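Local coordinates for putative acetoin utilization protein, acetoin dehydrogenase (Thermus thermophilus, PDB 5AWE) that is of unknown function but joins a pair of CBS domains to an ACT domain, a make-up consistent with a regulatory, ligand-sensing role, at residues V37-V47 against V77-T87. Numbering follows the deposited sequence.
Sequences VMEGGRLVGLV and VREVMARPVVT
Leu46 and Ala82 form a single antiparallel bridge, a hydrogen-bonded pair that joins the beta hairpin of the first CBS domain to the loop running from helix 65-74 to strand 88-89. Its two bonds differ: Ala82 N reaches Leu46 O at 2.8 Å and a nearly straight 167°, whereas Leu46 N meets Ala82 O in the carbonyl plane, on a lone pair, but bends to 137° at the hydrogen. Beside this bridge lies the tight half of the contact. Selenomethionine Met81 sends its chain across Val37 at about a right angle, with SE 3.8 Å from Val37 CG1 and CE 3.7 Å from Val44 CG2. Gly45 suits this spot, since a CB there would run into the selenium; a classic beta bulge sets Val44 and Gly45 together opposite Val37, whose O accepts from Val44 N and whose N donates to Gly45 O. Val47 CG1, anti to its own carbonyl carbon, lies 3.5 Å from Met81 CB, and Val37 CG2 and Val77 CG1 meet tip to tip at 3.6 Å. On the other side of the bridge, Val85 drives CG2 to 3.3 Å from Gly45 C, while CG1 lies near Leu46 CB and Leu43 CD2, which also touches Thr87 CG2. An alanine in place of Val85 would probably open a gap over Gly45 and take CG1 away from Leu43 CD2. The solvent side is looser. There the Glu39 carboxylate, on an extended chain at the start of the type I' turn, approaches the guanidinium edge of Arg78 with the two planes 33° apart; the salt-bridge bond from Arg78 NH2 to Glu39 OE2 is weak, and the stronger partner of NH2 is Asp17. Arg83 lies flat nearby, the centre of its guanidinium face covered by Val44 O, 3.5 Å from Arg83 CZ.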
loop_
_atom_site.group_PDB
_atom_site.type_symbol
_atom_site.label_atom_id
_atom_site.label_comp_id
_atom_site.label_asym_id
_atom_site.label_seq_id
_atom_site.Cartn_x
_atom_site.Cartn_y
_atom_site.Cartn_z
ATOM N N VAL A 37 -6.706 -19.878 16.286
ATOM C CA VAL A 37 -6.187 -18.927 17.260
ATOM C C VAL A 37 -6.340 -19.434 18.695
ATOM O O VAL A 37 -7.456 -19.588 19.190
ATOM C CB VAL A 37 -6.899 -17.565 17.134
ATOM C CG1 VAL A 37 -6.265 -16.552 18.093
ATOM C CG2 VAL A 37 -6.801 -17.057 15.698
HETATM N N MSE A 38 -5.209 -19.679 19.353
HETATM C CA MSE A 38 -5.183 -20.177 20.736
HETATM C C MSE A 38 -5.027 -19.068 21.780
HETATM O O MSE A 38 -4.264 -18.122 21.598
HETATM C CB MSE A 38 -4.038 -21.184 20.929
HETATM C CG MSE A 38 -4.096 -22.395 20.009
HETATM SE SE MSE A 38 -5.621 -23.297 20.198
HETATM C CE MSE A 38 -5.370 -24.096 21.822
ATOM N N GLU A 39 -5.751 -19.204 22.882
ATOM C CA GLU A 39 -5.562 -18.343 24.040
ATOM C C GLU A 39 -5.962 -19.105 25.305
ATOM O O GLU A 39 -6.971 -19.814 25.322
ATOM C CB GLU A 39 -6.416 -17.083 23.904
ATOM C CG GLU A 39 -6.172 -16.050 24.996
ATOM C CD GLU A 39 -6.987 -14.786 24.792
ATOM O OE1 GLU A 39 -8.204 -14.903 24.527
ATOM O OE2 GLU A 39 -6.410 -13.678 24.893
ATOM N N GLY A 40 -5.173 -18.957 26.363
ATOM C CA GLY A 40 -5.473 -19.673 27.587
ATOM C C GLY A 40 -5.505 -21.169 27.339
ATOM O O GLY A 40 -6.128 -21.923 28.087
ATOM N N GLY A 41 -4.836 -21.599 26.274
ATOM C CA GLY A 41 -4.825 -23.008 25.929
ATOM C C GLY A 41 -6.150 -23.493 25.364
ATOM O O GLY A 41 -6.383 -24.696 25.263
ATOM N N ARG A 42 -7.025 -22.566 24.998
ATOM C CA ARG A 42 -8.258 -22.945 24.333
ATOM C C ARG A 42 -8.401 -22.269 22.963
ATOM O O ARG A 42 -7.794 -21.231 22.704
ATOM C CB ARG A 42 -9.458 -22.615 25.227
ATOM C CG ARG A 42 -9.936 -21.179 25.158
ATOM C CD ARG A 42 -11.267 -21.050 25.875
ATOM N NE ARG A 42 -12.078 -22.251 25.690
ATOM C CZ ARG A 42 -13.302 -22.418 26.181
ATOM N NH1 ARG A 42 -13.954 -23.553 25.953
ATOM N NH2 ARG A 42 -13.874 -21.455 26.896
ATOM N N LEU A 43 -9.192 -22.877 22.085
ATOM C CA LEU A 43 -9.429 -22.338 20.752
ATOM C C LEU A 43 -10.424 -21.185 20.831
ATOM O O LEU A 43 -11.567 -21.381 21.228
ATOM C CB LEU A 43 -9.988 -23.435 19.846
ATOM C CG LEU A 43 -10.135 -23.115 18.357
ATOM C CD1 LEU A 43 -8.765 -22.858 17.746
ATOM C CD2 LEU A 43 -10.812 -24.282 17.660
ATOM N N VAL A 44 -10.001 -19.981 20.459
ATOM C CA VAL A 44 -10.867 -18.817 20.635
ATOM C C VAL A 44 -11.251 -18.139 19.328
ATOM O O VAL A 44 -11.992 -17.156 19.324
ATOM C CB VAL A 44 -10.221 -17.754 21.567
ATOM C CG1 VAL A 44 -9.830 -18.396 22.887
ATOM C CG2 VAL A 44 -9.014 -17.109 20.892
ATOM N N GLY A 45 -10.746 -18.658 18.218
ATOM C CA GLY A 45 -11.025 -18.034 16.939
ATOM C C GLY A 45 -10.275 -18.667 15.792
ATOM O O GLY A 45 -9.427 -19.533 15.992
ATOM N N LEU A 46 -10.589 -18.229 14.579
ATOM C CA LEU A 46 -9.974 -18.783 13.382
ATOM C C LEU A 46 -9.797 -17.705 12.323
ATOM O O LEU A 46 -10.675 -16.859 12.128
ATOM C CB LEU A 46 -10.835 -19.924 12.831
ATOM C CG LEU A 46 -10.248 -20.807 11.723
ATOM C CD1 LEU A 46 -10.550 -20.208 10.375
ATOM C CD2 LEU A 46 -8.751 -20.962 11.926
ATOM N N VAL A 47 -8.650 -17.741 11.647
ATOM C CA VAL A 47 -8.339 -16.772 10.606
ATOM C C VAL A 47 -7.815 -17.463 9.353
ATOM O O VAL A 47 -7.001 -18.388 9.439
ATOM C CB VAL A 47 -7.275 -15.743 11.092
ATOM C CG1 VAL A 47 -7.858 -14.847 12.166
ATOM C CG2 VAL A 47 -6.074 -16.469 11.637
ATOM N N VAL A 77 -4.712 -9.981 15.249
ATOM C CA VAL A 77 -5.530 -11.139 14.877
ATOM C C VAL A 77 -6.902 -11.147 15.555
ATOM O O VAL A 77 -7.897 -11.565 14.959
ATOM C CB VAL A 77 -4.781 -12.458 15.210
ATOM C CG1 VAL A 77 -5.704 -13.649 15.089
ATOM C CG2 VAL A 77 -3.599 -12.626 14.263
ATOM N N ARG A 78 -6.953 -10.669 16.795
ATOM C CA ARG A 78 -8.195 -10.659 17.556
ATOM C C ARG A 78 -9.303 -9.877 16.860
ATOM O O ARG A 78 -10.474 -10.219 16.984
ATOM C CB ARG A 78 -7.960 -10.072 18.949
ATOM C CG ARG A 78 -9.155 -10.241 19.882
ATOM C CD ARG A 78 -8.995 -9.440 21.170
ATOM N NE ARG A 78 -7.707 -9.677 21.821
ATOM C CZ ARG A 78 -7.458 -10.702 22.631
ATOM N NH1 ARG A 78 -8.410 -11.591 22.890
ATOM N NH2 ARG A 78 -6.258 -10.836 23.182
ATOM N N GLU A 79 -8.925 -8.836 16.124
ATOM C CA GLU A 79 -9.889 -7.923 15.516
ATOM C C GLU A 79 -10.473 -8.452 14.212
ATOM O O GLU A 79 -11.438 -7.893 13.683
ATOM C CB GLU A 79 -9.228 -6.562 15.269
ATOM C CG GLU A 79 -8.683 -5.917 16.542
ATOM C CD GLU A 79 -8.089 -4.542 16.300
ATOM O OE1 GLU A 79 -6.934 -4.305 16.730
ATOM O OE2 GLU A 79 -8.777 -3.699 15.684
ATOM N N VAL A 80 -9.897 -9.529 13.690
ATOM C CA VAL A 80 -10.350 -10.071 12.413
ATOM C C VAL A 80 -10.698 -11.560 12.469
ATOM O O VAL A 80 -11.187 -12.120 11.489
ATOM C CB VAL A 80 -9.283 -9.853 11.313
ATOM C CG1 VAL A 80 -9.039 -8.362 11.121
ATOM C CG2 VAL A 80 -7.983 -10.556 11.699
HETATM N N MSE A 81 -10.443 -12.204 13.603
HETATM C CA MSE A 81 -10.676 -13.640 13.693
HETATM C C MSE A 81 -12.168 -13.962 13.731
HETATM O O MSE A 81 -12.990 -13.127 14.123
HETATM C CB MSE A 81 -9.959 -14.240 14.916
HETATM C CG MSE A 81 -10.430 -13.748 16.281
HETATM SE SE MSE A 81 -9.431 -14.436 17.639
HETATM C CE MSE A 81 -10.594 -14.298 18.983
ATOM N N ALA A 82 -12.513 -15.167 13.293
ATOM C CA ALA A 82 -13.911 -15.578 13.223
ATOM C C ALA A 82 -14.254 -16.419 14.431
ATOM O O ALA A 82 -13.433 -17.213 14.895
ATOM C CB ALA A 82 -14.167 -16.378 11.963
ATOM N N ARG A 83 -15.465 -16.233 14.944
ATOM C CA ARG A 83 -16.018 -17.143 15.932
ATOM C C ARG A 83 -17.544 -17.112 15.925
ATOM O O ARG A 83 -18.163 -16.177 15.417
ATOM C CB ARG A 83 -15.482 -16.817 17.331
ATOM C CG ARG A 83 -15.939 -15.503 17.916
ATOM C CD ARG A 83 -15.241 -15.237 19.258
ATOM N NE ARG A 83 -15.335 -16.382 20.165
ATOM C CZ ARG A 83 -14.726 -16.456 21.347
ATOM N NH1 ARG A 83 -14.870 -17.540 22.097
ATOM N NH2 ARG A 83 -13.974 -15.452 21.783
ATOM N N PRO A 84 -18.171 -18.162 16.464
ATOM C CA PRO A 84 -17.456 -19.308 17.042
ATOM C C PRO A 84 -16.856 -20.177 15.930
ATOM O O PRO A 84 -17.362 -20.192 14.806
ATOM C CB PRO A 84 -18.537 -20.029 17.844
ATOM C CG PRO A 84 -19.807 -19.688 17.125
ATOM C CD PRO A 84 -19.634 -18.305 16.561
ATOM N N VAL A 85 -15.773 -20.883 16.237
ATOM C CA VAL A 85 -15.097 -21.701 15.232
ATOM C C VAL A 85 -15.816 -23.034 15.029
ATOM O O VAL A 85 -16.164 -23.707 15.993
ATOM C CB VAL A 85 -13.638 -21.997 15.638
ATOM C CG1 VAL A 85 -12.927 -22.730 14.509
ATOM C CG2 VAL A 85 -12.914 -20.703 15.989
ATOM N N VAL A 86 -16.034 -23.415 13.775
ATOM C CA VAL A 86 -16.622 -24.717 13.487
ATOM C C VAL A 86 -15.507 -25.759 13.454
ATOM O O VAL A 86 -14.504 -25.586 12.759
ATOM C CB VAL A 86 -17.373 -24.727 12.120
ATOM C CG1 VAL A 86 -18.349 -23.551 12.044
ATOM C CG2 VAL A 86 -16.388 -24.667 10.979
ATOM N N THR A 87 -15.686 -26.838 14.211
ATOM C CA THR A 87 -14.660 -27.866 14.329
ATOM C C THR A 87 -15.241 -29.274 14.145
ATOM O O THR A 87 -16.455 -29.453 14.107
ATOM C CB THR A 87 -13.990 -27.786 15.695
ATOM O OG1 THR A 87 -14.946 -28.107 16.714
ATOM C CG2 THR A 87 -13.470 -26.381 15.932
#